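Local atomic coordinates of Ras-related protein Rab-21 (PDB entry 1YZU), a protein that belongs to the Rab branch of the Ras superfamily, small P-loop proteins that generally act as molecular switches. Residues A[21-26]-A[57-62]; A[81-86]-A[115-120]; A[6-11]-A[74-79]; A[46-51]-A[159-164]. One frame throughout, in Å; residues are numbered along the deposited sequence.

Contact 1 (A[21-26]-A[57-62]). With GNP (phosphoaminophosphonic acid-guanylate ester), chain D.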
# COMPACT_ATOMS: atom_id res chain seq x y z
N SER A 21 -3.65 -4.54 8.03
CA SER A 21 -4.73 -3.74 8.60
C SER A 21 -5.41 -2.85 7.55
O SER A 21 -6.63 -2.70 7.55
CB SER A 21 -4.22 -2.92 9.77
OG SER A 21 -3.69 -3.78 10.75
N LEU A 22 -4.62 -2.30 6.63
CA LEU A 22 -5.18 -1.49 5.56
C LEU A 22 -6.18 -2.23 4.70
O LEU A 22 -7.28 -1.73 4.50
CB LEU A 22 -4.07 -0.95 4.65
CG LEU A 22 -3.24 0.25 5.08
CD1 LEU A 22 -2.22 0.59 3.98
CD2 LEU A 22 -4.13 1.45 5.37
N VAL A 23 -5.78 -3.39 4.18
CA VAL A 23 -6.64 -4.17 3.25
C VAL A 23 -7.78 -4.88 3.97
O VAL A 23 -8.85 -5.07 3.38
CB VAL A 23 -5.82 -5.19 2.39
CG1 VAL A 23 -5.15 -6.25 3.25
CG2 VAL A 23 -6.68 -5.84 1.35
N LEU A 24 -7.54 -5.30 5.22
CA LEU A 24 -8.60 -5.94 6.02
C LEU A 24 -9.74 -4.97 6.33
O LEU A 24 -10.92 -5.29 6.14
CB LEU A 24 -8.04 -6.51 7.33
CG LEU A 24 -9.03 -7.43 8.09
CD1 LEU A 24 -9.25 -8.76 7.38
CD2 LEU A 24 -8.54 -7.68 9.52
N ARG A 25 -9.39 -3.77 6.77
CA ARG A 25 -10.38 -2.74 7.01
C ARG A 25 -11.17 -2.44 5.74
O ARG A 25 -12.40 -2.34 5.76
CB ARG A 25 -9.69 -1.48 7.52
CG ARG A 25 -10.55 -0.24 7.45
CD ARG A 25 -11.70 -0.34 8.42
NE ARG A 25 -11.23 -0.04 9.76
CZ ARG A 25 -11.84 -0.43 10.87
NH1 ARG A 25 -12.96 -1.14 10.82
NH2 ARG A 25 -11.32 -0.09 12.03
N TYR A 26 -10.46 -2.31 4.62
CA TYR A 26 -11.09 -1.95 3.35
C TYR A 26 -12.03 -3.02 2.81
O TYR A 26 -13.12 -2.70 2.35
CB TYR A 26 -10.00 -1.66 2.32
CG TYR A 26 -10.52 -1.10 1.03
CD1 TYR A 26 -11.31 0.04 1.01
CD2 TYR A 26 -10.19 -1.69 -0.20
CE1 TYR A 26 -11.80 0.59 -0.22
CE2 TYR A 26 -10.65 -1.14 -1.42
CZ TYR A 26 -11.45 -0.01 -1.41
OH TYR A 26 -11.89 0.54 -2.59
N LEU A 57 -11.03 -5.49 -8.17
CA LEU A 57 -9.75 -5.17 -7.58
C LEU A 57 -9.29 -6.33 -6.68
O LEU A 57 -9.99 -6.73 -5.76
CB LEU A 57 -9.87 -3.85 -6.80
CG LEU A 57 -8.65 -3.33 -6.03
CD1 LEU A 57 -7.46 -3.02 -6.94
CD2 LEU A 57 -9.03 -2.08 -5.23
N ALA A 58 -8.12 -6.88 -7.01
CA ALA A 58 -7.45 -7.87 -6.19
C ALA A 58 -6.31 -7.16 -5.48
O ALA A 58 -5.50 -6.48 -6.12
CB ALA A 58 -6.90 -8.99 -7.05
N ILE A 59 -6.29 -7.27 -4.15
CA ILE A 59 -5.29 -6.62 -3.35
C ILE A 59 -4.46 -7.70 -2.69
O ILE A 59 -4.99 -8.60 -2.04
CB ILE A 59 -5.94 -5.69 -2.32
CG1 ILE A 59 -6.80 -4.64 -3.04
CG2 ILE A 59 -4.88 -5.02 -1.47
CD1 ILE A 59 -7.98 -4.02 -2.19
N TRP A 60 -3.16 -7.60 -2.92
CA TRP A 60 -2.20 -8.58 -2.47
C TRP A 60 -1.44 -8.05 -1.26
O TRP A 60 -1.05 -6.88 -1.20
CB TRP A 60 -1.25 -8.90 -3.60
CG TRP A 60 -1.91 -9.64 -4.69
CD1 TRP A 60 -2.75 -9.15 -5.63
CD2 TRP A 60 -1.83 -11.03 -4.93
NE1 TRP A 60 -3.18 -10.15 -6.47
CE2 TRP A 60 -2.62 -11.32 -6.05
CE3 TRP A 60 -1.14 -12.07 -4.30
CZ2 TRP A 60 -2.74 -12.59 -6.57
CZ3 TRP A 60 -1.27 -13.34 -4.81
CH2 TRP A 60 -2.05 -13.59 -5.94
N ASP A 61 -1.28 -8.93 -0.28
CA ASP A 61 -0.65 -8.57 0.96
C ASP A 61 0.48 -9.56 1.17
O ASP A 61 0.34 -10.77 1.01
CB ASP A 61 -1.68 -8.61 2.09
CG ASP A 61 -1.11 -8.22 3.42
OD1 ASP A 61 -0.02 -7.62 3.47
OD2 ASP A 61 -1.78 -8.50 4.44
N THR A 62 1.62 -9.02 1.54
CA THR A 62 2.86 -9.69 1.31
C THR A 62 3.44 -10.18 2.64
O THR A 62 3.09 -9.66 3.69
CB THR A 62 3.81 -8.73 0.58
OG1 THR A 62 3.97 -7.54 1.35
CG2 THR A 62 3.20 -8.40 -0.81
PG GNP D . 3.42 -7.90 8.72
O1G GNP D . 4.30 -8.59 9.76
O2G GNP D . 2.31 -8.76 8.14
O3G GNP D . 4.39 -7.35 7.66
N3B GNP D . 2.83 -6.56 9.38
PB GNP D . 1.67 -5.64 8.78
O1B GNP D . 2.20 -4.49 8.01
O2B GNP D . 0.77 -6.55 8.04
O3A GNP D . 1.01 -4.99 10.02
PA GNP D . -0.35 -5.23 10.72
O1A GNP D . -1.47 -4.90 9.80
O2A GNP D . -0.37 -6.57 11.35
O5' GNP D . -0.39 -4.20 11.91
C5' GNP D . 0.71 -4.27 12.84
C4' GNP D . 0.41 -3.53 14.13
O4' GNP D . 0.08 -2.18 13.75
C3' GNP D . -0.80 -4.07 14.89
O3' GNP D . -0.70 -3.90 16.34
C2' GNP D . -1.93 -3.25 14.28
O2' GNP D . -3.08 -3.23 15.07
C1' GNP D . -1.24 -1.88 14.18
N9 GNP D . -1.89 -0.96 13.25
C8 GNP D . -2.14 -1.14 11.90
N7 GNP D . -2.77 -0.13 11.34
C5 GNP D . -2.93 0.79 12.37
C6 GNP D . -3.49 2.10 12.39
O6 GNP D . -4.04 2.75 11.46
N1 GNP D . -3.46 2.65 13.67
C2 GNP D . -2.88 2.09 14.78
N2 GNP D . -2.93 2.81 15.93
N3 GNP D . -2.33 0.89 14.77
C4 GNP D . -2.39 0.29 13.55

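Contact 2 (A[81-86]-A[115-120]). With GNP (phosphoaminophosphonic acid-guanylate ester), chain D.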
# COMPACT_ATOMS: atom_id res chain seq x y z
N GLY A 81 -0.66 -1.57 -9.71
CA GLY A 81 -0.44 -0.57 -8.68
C GLY A 81 0.30 -1.22 -7.54
O GLY A 81 0.31 -2.43 -7.42
N ALA A 82 0.95 -0.41 -6.72
CA ALA A 82 1.60 -0.88 -5.51
C ALA A 82 1.44 0.18 -4.44
O ALA A 82 1.53 1.39 -4.71
CB ALA A 82 3.05 -1.16 -5.76
N ILE A 83 1.20 -0.28 -3.22
CA ILE A 83 0.98 0.59 -2.08
C ILE A 83 2.11 0.32 -1.10
O ILE A 83 2.19 -0.77 -0.53
CB ILE A 83 -0.39 0.30 -1.42
CG1 ILE A 83 -1.52 0.55 -2.42
CG2 ILE A 83 -0.58 1.16 -0.19
CD1 ILE A 83 -2.88 0.02 -2.03
N LEU A 84 3.00 1.29 -0.94
CA LEU A 84 4.11 1.15 0.00
C LEU A 84 3.72 1.86 1.28
O LEU A 84 3.48 3.06 1.28
CB LEU A 84 5.41 1.76 -0.54
CG LEU A 84 5.76 1.57 -2.02
CD1 LEU A 84 7.24 1.96 -2.26
CD2 LEU A 84 5.53 0.14 -2.46
N VAL A 85 3.66 1.10 2.36
CA VAL A 85 3.17 1.61 3.62
C VAL A 85 4.31 1.84 4.58
O VAL A 85 5.31 1.09 4.62
CB VAL A 85 2.17 0.65 4.28
CG1 VAL A 85 1.42 1.34 5.41
CG2 VAL A 85 1.18 0.10 3.24
N TYR A 86 4.16 2.89 5.36
CA TYR A 86 5.05 3.14 6.47
C TYR A 86 4.21 3.69 7.61
O TYR A 86 3.05 4.03 7.44
CB TYR A 86 6.15 4.12 6.07
CG TYR A 86 5.66 5.53 5.90
CD1 TYR A 86 5.70 6.42 6.96
CD2 TYR A 86 5.16 5.97 4.68
CE1 TYR A 86 5.25 7.72 6.82
CE2 TYR A 86 4.70 7.26 4.53
CZ TYR A 86 4.77 8.14 5.61
OH TYR A 86 4.33 9.43 5.50
N CYS A 115 1.85 4.27 -4.64
CA CYS A 115 1.31 5.07 -3.55
C CYS A 115 2.28 4.93 -2.39
O CYS A 115 2.79 3.86 -2.12
CB CYS A 115 -0.07 4.57 -3.15
SG CYS A 115 -1.21 4.31 -4.52
N ILE A 116 2.58 6.03 -1.73
CA ILE A 116 3.37 5.99 -0.53
C ILE A 116 2.40 6.35 0.56
O ILE A 116 1.80 7.44 0.52
CB ILE A 116 4.49 7.01 -0.59
CG1 ILE A 116 5.39 6.74 -1.82
CG2 ILE A 116 5.26 7.03 0.72
CD1 ILE A 116 6.33 5.60 -1.68
N VAL A 117 2.20 5.43 1.51
CA VAL A 117 1.16 5.60 2.53
C VAL A 117 1.69 5.70 3.95
O VAL A 117 2.22 4.72 4.51
CB VAL A 117 0.10 4.48 2.45
CG1 VAL A 117 -0.95 4.65 3.53
CG2 VAL A 117 -0.56 4.48 1.07
N GLY A 118 1.56 6.90 4.52
CA GLY A 118 1.80 7.13 5.93
C GLY A 118 0.58 6.69 6.70
O GLY A 118 -0.41 7.41 6.77
N ASN A 119 0.66 5.49 7.26
CA ASN A 119 -0.44 4.90 8.04
C ASN A 119 -0.28 5.24 9.53
O ASN A 119 0.81 5.62 9.99
CB ASN A 119 -0.47 3.39 7.81
CG ASN A 119 -1.67 2.69 8.46
OD1 ASN A 119 -2.82 3.11 8.32
ND2 ASN A 119 -1.39 1.58 9.14
N LYS A 120 -1.40 5.13 10.25
CA LYS A 120 -1.49 5.30 11.72
C LYS A 120 -1.57 6.76 12.11
O LYS A 120 -0.85 7.21 13.00
CB LYS A 120 -0.32 4.63 12.49
CG LYS A 120 -0.03 3.20 12.12
CD LYS A 120 0.78 2.53 13.21
CE LYS A 120 1.27 1.16 12.81
NZ LYS A 120 1.70 0.35 13.98
PG GNP D . 3.42 -7.90 8.72
O1G GNP D . 4.30 -8.59 9.76
O2G GNP D . 2.31 -8.76 8.14
O3G GNP D . 4.39 -7.35 7.66
N3B GNP D . 2.83 -6.56 9.38
PB GNP D . 1.67 -5.64 8.78
O1B GNP D . 2.20 -4.49 8.01
O2B GNP D . 0.77 -6.55 8.04
O3A GNP D . 1.01 -4.99 10.02
PA GNP D . -0.35 -5.23 10.72
O1A GNP D . -1.47 -4.90 9.80
O2A GNP D . -0.37 -6.57 11.35
O5' GNP D . -0.39 -4.20 11.91
C5' GNP D . 0.71 -4.27 12.84
C4' GNP D . 0.41 -3.53 14.13
O4' GNP D . 0.08 -2.18 13.75
C3' GNP D . -0.80 -4.07 14.89
O3' GNP D . -0.70 -3.90 16.34
C2' GNP D . -1.93 -3.25 14.28
O2' GNP D . -3.08 -3.23 15.07
C1' GNP D . -1.24 -1.88 14.18
N9 GNP D . -1.89 -0.96 13.25
C8 GNP D . -2.14 -1.14 11.90
N7 GNP D . -2.77 -0.13 11.34
C5 GNP D . -2.93 0.79 12.37
C6 GNP D . -3.49 2.10 12.39
O6 GNP D . -4.04 2.75 11.46
N1 GNP D . -3.46 2.65 13.67
C2 GNP D . -2.88 2.09 14.78
N2 GNP D . -2.93 2.81 15.93
N3 GNP D . -2.33 0.89 14.77
C4 GNP D . -2.39 0.29 13.55

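Contact 3 (A[6-11]-A[74-79])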
# COMPACT_ATOMS: atom_id res chain seq x y z
N SER A 6 -10.23 -4.93 -14.43
CA SER A 6 -9.63 -5.87 -13.52
C SER A 6 -8.29 -5.32 -13.18
O SER A 6 -7.51 -5.05 -14.09
CB SER A 6 -9.49 -7.22 -14.19
OG SER A 6 -9.97 -8.24 -13.33
N PHE A 7 -8.02 -5.11 -11.88
CA PHE A 7 -6.73 -4.56 -11.43
C PHE A 7 -6.08 -5.37 -10.30
O PHE A 7 -6.76 -5.91 -9.45
CB PHE A 7 -6.87 -3.11 -10.95
CG PHE A 7 -7.19 -2.12 -12.05
CD1 PHE A 7 -8.19 -1.15 -11.86
CD2 PHE A 7 -6.49 -2.14 -13.26
CE1 PHE A 7 -8.47 -0.23 -12.86
CE2 PHE A 7 -6.79 -1.23 -14.26
CZ PHE A 7 -7.77 -0.27 -14.05
N LYS A 8 -4.75 -5.41 -10.31
CA LYS A 8 -3.95 -6.06 -9.28
C LYS A 8 -3.10 -5.01 -8.55
O LYS A 8 -2.50 -4.14 -9.18
CB LYS A 8 -3.05 -7.14 -9.90
CG LYS A 8 -2.01 -7.72 -8.96
CD LYS A 8 -1.53 -9.06 -9.44
CE LYS A 8 -0.33 -9.56 -8.66
NZ LYS A 8 0.17 -10.85 -9.27
N VAL A 9 -3.08 -5.09 -7.23
CA VAL A 9 -2.41 -4.10 -6.40
C VAL A 9 -1.65 -4.89 -5.35
O VAL A 9 -2.16 -5.85 -4.81
CB VAL A 9 -3.47 -3.12 -5.78
CG1 VAL A 9 -2.94 -2.32 -4.61
CG2 VAL A 9 -4.01 -2.19 -6.85
N VAL A 10 -0.42 -4.50 -5.05
CA VAL A 10 0.35 -5.21 -4.04
C VAL A 10 0.74 -4.25 -2.93
O VAL A 10 0.98 -3.10 -3.18
CB VAL A 10 1.58 -5.93 -4.65
CG1 VAL A 10 2.50 -4.97 -5.32
CG2 VAL A 10 2.31 -6.74 -3.59
N LEU A 11 0.77 -4.77 -1.70
CA LEU A 11 1.04 -4.01 -0.50
C LEU A 11 2.44 -4.31 -0.03
O LEU A 11 2.82 -5.47 0.09
CB LEU A 11 0.08 -4.44 0.60
CG LEU A 11 -1.38 -4.08 0.37
CD1 LEU A 11 -2.27 -4.92 1.22
CD2 LEU A 11 -1.60 -2.62 0.69
N ILE A 74 8.29 -13.75 -10.94
CA ILE A 74 7.43 -14.85 -11.39
C ILE A 74 5.96 -14.49 -11.28
O ILE A 74 5.18 -14.67 -12.22
CB ILE A 74 7.71 -16.10 -10.56
N TYR A 75 5.60 -13.97 -10.12
CA TYR A 75 4.22 -13.96 -9.69
C TYR A 75 3.59 -12.57 -9.57
O TYR A 75 2.37 -12.45 -9.37
CB TYR A 75 4.13 -14.71 -8.35
CG TYR A 75 4.23 -16.23 -8.52
CD1 TYR A 75 5.26 -16.97 -7.93
CD2 TYR A 75 3.27 -16.91 -9.26
CE1 TYR A 75 5.33 -18.37 -8.08
CE2 TYR A 75 3.34 -18.29 -9.43
CZ TYR A 75 4.36 -19.02 -8.84
OH TYR A 75 4.37 -20.39 -9.03
N TYR A 76 4.39 -11.53 -9.73
CA TYR A 76 3.86 -10.18 -9.53
C TYR A 76 4.16 -9.20 -10.65
O TYR A 76 3.92 -8.00 -10.47
CB TYR A 76 4.44 -9.62 -8.25
CG TYR A 76 3.85 -10.15 -6.98
CD1 TYR A 76 4.54 -11.09 -6.22
CD2 TYR A 76 2.64 -9.67 -6.51
CE1 TYR A 76 4.03 -11.55 -5.03
CE2 TYR A 76 2.11 -10.12 -5.32
CZ TYR A 76 2.82 -11.07 -4.58
OH TYR A 76 2.32 -11.53 -3.37
N ARG A 77 4.68 -9.68 -11.78
CA ARG A 77 5.06 -8.79 -12.90
C ARG A 77 3.86 -8.12 -13.57
O ARG A 77 4.02 -7.12 -14.28
CB ARG A 77 5.93 -9.55 -13.95
N ASP A 78 2.66 -8.65 -13.33
CA ASP A 78 1.42 -8.11 -13.90
C ASP A 78 0.65 -7.20 -12.91
O ASP A 78 -0.58 -7.11 -12.96
CB ASP A 78 0.53 -9.26 -14.37
CG ASP A 78 0.22 -10.25 -13.25
OD1 ASP A 78 0.94 -10.26 -12.22
OD2 ASP A 78 -0.76 -11.04 -13.42
N SER A 79 1.38 -6.54 -12.00
CA SER A 79 0.74 -5.66 -11.00
C SER A 79 0.52 -4.30 -11.59
O SER A 79 1.43 -3.74 -12.18
CB SER A 79 1.62 -5.50 -9.76
OG SER A 79 1.81 -6.75 -9.12

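Contact 4 (A[46-51]-A[159-164])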
# COMPACT_ATOMS: atom_id res chain seq x y z
N LYS A 46 -12.28 -6.50 -3.97
CA LYS A 46 -13.15 -5.36 -3.86
C LYS A 46 -13.72 -5.01 -5.24
O LYS A 46 -12.97 -4.82 -6.18
CB LYS A 46 -12.38 -4.17 -3.32
CG LYS A 46 -13.25 -3.01 -2.90
CD LYS A 46 -13.89 -3.29 -1.56
CE LYS A 46 -14.65 -2.10 -1.05
NZ LYS A 46 -15.15 -2.37 0.31
N LYS A 47 -15.04 -4.95 -5.34
CA LYS A 47 -15.72 -4.50 -6.54
C LYS A 47 -16.02 -3.04 -6.34
O LYS A 47 -16.68 -2.69 -5.37
CB LYS A 47 -17.02 -5.29 -6.76
N LEU A 48 -15.50 -2.18 -7.22
CA LEU A 48 -15.80 -0.74 -7.17
C LEU A 48 -16.66 -0.38 -8.37
O LEU A 48 -16.92 -1.23 -9.23
CB LEU A 48 -14.53 0.12 -7.25
CG LEU A 48 -13.60 0.19 -6.04
CD1 LEU A 48 -12.53 -0.91 -6.08
CD2 LEU A 48 -12.94 1.56 -5.96
N ASN A 49 -17.09 0.88 -8.40
CA ASN A 49 -17.70 1.46 -9.58
C ASN A 49 -17.03 2.80 -9.86
O ASN A 49 -16.96 3.67 -9.00
CB ASN A 49 -19.20 1.63 -9.35
CG ASN A 49 -19.95 2.07 -10.61
OD1 ASN A 49 -19.75 3.19 -11.12
ND2 ASN A 49 -20.84 1.19 -11.10
N ILE A 50 -16.50 2.96 -11.07
CA ILE A 50 -15.91 4.22 -11.50
C ILE A 50 -16.35 4.54 -12.95
O ILE A 50 -16.35 3.66 -13.82
CB ILE A 50 -14.36 4.19 -11.36
CG1 ILE A 50 -13.99 3.76 -9.92
CG2 ILE A 50 -13.75 5.55 -11.76
CD1 ILE A 50 -12.53 3.80 -9.56
N GLY A 51 -16.73 5.79 -13.20
CA GLY A 51 -17.35 6.16 -14.49
C GLY A 51 -18.48 5.22 -14.90
O GLY A 51 -18.63 4.88 -16.08
N LEU A 159 -7.84 6.46 -0.75
CA LEU A 159 -6.63 5.86 -1.27
C LEU A 159 -6.93 4.89 -2.41
O LEU A 159 -6.34 5.01 -3.48
CB LEU A 159 -5.89 5.13 -0.15
CG LEU A 159 -4.81 4.09 -0.48
CD1 LEU A 159 -3.66 4.73 -1.20
CD2 LEU A 159 -4.35 3.42 0.78
N PHE A 160 -7.83 3.95 -2.19
CA PHE A 160 -8.07 2.89 -3.17
C PHE A 160 -8.80 3.38 -4.41
O PHE A 160 -8.47 2.99 -5.53
CB PHE A 160 -8.81 1.71 -2.53
CG PHE A 160 -7.92 0.83 -1.70
CD1 PHE A 160 -7.02 -0.03 -2.30
CD2 PHE A 160 -7.94 0.92 -0.32
CE1 PHE A 160 -6.18 -0.83 -1.55
CE2 PHE A 160 -7.09 0.14 0.45
CZ PHE A 160 -6.21 -0.74 -0.16
N LEU A 161 -9.80 4.23 -4.20
CA LEU A 161 -10.51 4.88 -5.29
C LEU A 161 -9.56 5.69 -6.19
O LEU A 161 -9.58 5.55 -7.41
CB LEU A 161 -11.58 5.79 -4.70
CG LEU A 161 -12.36 6.62 -5.71
CD1 LEU A 161 -13.02 5.72 -6.74
CD2 LEU A 161 -13.37 7.51 -4.99
N ASP A 162 -8.72 6.52 -5.59
CA ASP A 162 -7.78 7.33 -6.34
C ASP A 162 -6.78 6.44 -7.10
O ASP A 162 -6.55 6.65 -8.30
CB ASP A 162 -7.06 8.30 -5.40
CG ASP A 162 -6.21 9.32 -6.15
OD1 ASP A 162 -4.98 9.37 -5.90
OD2 ASP A 162 -6.78 10.07 -6.97
N LEU A 163 -6.25 5.41 -6.43
CA LEU A 163 -5.38 4.43 -7.09
C LEU A 163 -6.06 3.79 -8.32
O LEU A 163 -5.42 3.56 -9.35
CB LEU A 163 -4.93 3.34 -6.11
CG LEU A 163 -3.91 2.32 -6.63
CD1 LEU A 163 -2.73 2.98 -7.34
CD2 LEU A 163 -3.40 1.45 -5.47
N CYS A 164 -7.35 3.53 -8.20
CA CYS A 164 -8.10 2.95 -9.28
C CYS A 164 -8.30 3.94 -10.41
O CYS A 164 -8.21 3.58 -11.57
CB CYS A 164 -9.45 2.45 -8.79
SG CYS A 164 -9.32 0.95 -7.78

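Contact 1 (A[21-26]-A[57-62])
Val23 and Ile59 form the tight part of this contact between helix segment 21-26 and strand segment 57-62. Their methyl branches slide past each other in opposite directions, with Val23 CG2 and Ile59 CG2 only 3.4 Å apart. Both of these branches stand anti to their own backbone N. One turn further along the helix, Tyr26 presents a ring edge rather than a face: Ile59 CD1 lies in the ring plane, 3.8 Å from Tyr26 CD2. A chi1 of -172° swings the ring off the helix to meet the strand, and Ile59 is thereby touched through two separate branches.

Packing slackens at either end of this apolar strip. Leu57 CD2 stays 4.2 Å from Tyr26 CE2, and Val23 CG1 is an equal 4.2 Å from Asp61 OD2. No hydrogen bond links the two segments. The Asp61 carboxylate instead turns to its neighbours: OD2 is hydrogen-bonded to Thr20 OG1, and the side chain lies about 4 Å from the magnesium ion. At the start of the helix segment, the CB of Ser21 points away from the strand, and Ser21 N and OG bond O1A of GNP at 2.8 Å and 2.7 Å. Apolar packing behind a polar, phosphate-binding start of the helix illustrates how the helix after a probable Walker A P-loop rests on the central sheet of a Ras-like fold.

Contact 2 (A[81-86]-A[115-120])
Tyr86 lays one face of its ring over the backbone of Gly118 on the adjacent strand, a CH-pi contact with Gly118 CA over the ring. The approach is modelled closer than carbons can sit, so its exact distance is doubtful. A chi1 of 72° puts Tyr86 CG between the backbone N and the carbonyl carbon and folds the ring across the neighbouring strand, where Tyr86 CE2 also meets Ile116 CG2 at 3.9 Å.

Along the rest of the pair runs a regular parallel ladder. Five N-H...O bonds, beginning with Cys115 N to Ala82 O and ending with Asn119 N to Tyr86 O, tie the strands together; Leu84 N to Cys115 O is nearly straight at 168°. Ile83, Val85, Cys115 and Val117 share one face of the sheet, with Ile83 CG2 and Val117 CG2 3.6 Å apart and helix 156-167 packed against Ile83 and Cys115. On the other face Leu84 CD1 meets Ile116 CD1 at 3.8 Å.

At the carboxyl ends the strands reach the nucleotide. The extended Lys120 chain runs across one face of the guanine, Lys120 CG lying 3.6 Å from C6 of GNP, until Lys120 NZ bonds O4' of GNP at 3.0 Å; NZ is also held by Asp87 and by Cys16 O. Asn119 is fixed through ND2 to Val17 O and through OD1 to Thr148. This is the beta-alpha-beta crossover around helix 91-105, ending in the NKxD base-binding motif of Ras-like proteins, which Asp122 completes.

Contact 3 (A[6-11]-A[74-79])
Lys8 reaches out from strand segment 6-11 across the turn at 76-79, and its atoms meet the turn one after another. Lys8 CB passes Asp78 O at 3.9 Å. With chi1 at 170° CG stands opposite the backbone N, and the chain beyond it is extended, bringing Lys8 CG to 3.9 Å from Ser79 OG and Lys8 CD to 3.9 Å from Asp78 OD1. Lys8 CE touches both Ser79 OG, at 3.6 Å, and Tyr76 CD2, at 3.7 Å; the lysine crosses the tyrosine side chain at about a right angle. At the tip, Lys8 NZ gives a hydrogen bond to Tyr75 O of 2.7 Å, in the carbonyl plane. Lys8 NZ also forms a salt bridge to Asp78 OD1 of 3.1 Å. The carboxylate is met on its syn side, 26° out of its plane.

Beside the lysine, Val10 CG2 rests 3.8 Å from Tyr76 CE2. The turn is braced from within, since Ser79 OG bonds to Tyr76 O. Trp60 adds a cation-pi partner for Lys8 from the neighbouring strand. The ammonium group is thus shared between a carbonyl from the last turn of helix 65-75 and a carboxylate from the turn that follows, so a single charge ties the exit of that helix to the central strand.

Contact 4 (A[46-51]-A[159-164])
Ile50 CD1 makes the closest contacts of the first shell, entering between two residues of helix segment 159-164: it lies 3.4 Å from Leu161 CD1 and 3.4 Å from Cys164 CB. The side chains of Ile50 and Leu161 meet at a slant. Two residues earlier on the strand, Leu48 packs less tightly and spreads both methyls toward the helix. Leu48 CD1 sits 4.1 Å from Cys164 SG, while Leu48 CD2 lies 4.2 Å from Leu161 CD1. The interface is wholly apolar, and no hydrogen bond crosses it.

The torsions account for these approaches. In Leu161 a chi1 of 176° sets CG anti to the backbone N and carries the branch round toward the strand. In Ile50, chi1 of -52° and an extended chi2 send CD1 out to the helix. Residues 161 and 164 lie one turn apart, so they offer neighbouring positions on the same side; the backbone bond from Cys164 N to Phe160 O, 2.9 Å, belongs to that turn.

In the next shell, Leu48 also touches Val55 and Leu57 of the adjoining strand, and Tyr26 of helix 19-28 touches Leu48 while stacking on Phe160. Lys46 NZ is hydrogen-bonded to Tyr26 O. The axes of helix segment 159-164 and strand segment 46-50 approach to 10.0 Å at 61°; strand 42-50 is one edge of the sheet, and helix 156-167 goes on across the same face to pack Phe160 and Leu163 against Ile83 of strand 81-87.

Overall arrangement
All four contacts converge on one mixed sheet, ordered 42-50, 53-61, 5-13, 81-87, 113-119, 144-148, with centres about 12 to 16 Å apart. Contact 1 is nested along the chain inside the loop closed by contact 3, and contact 2 inside that of contact 4, while contact 4 crosses contacts 1 and 3. Strand 5-13 joins the halves, pairing with 53-61 and 81-87. Contacts 1 and 2 meet through Leu22 against Val85 and Asn119, and both touch GNP; contact 3 ties the end of helix 65-75 to strand 5-13, and contact 4 ties helix 156-167 to edge strand 42-50. The fold thus places its nucleotide site at the carboxyl ends of the parallel strands.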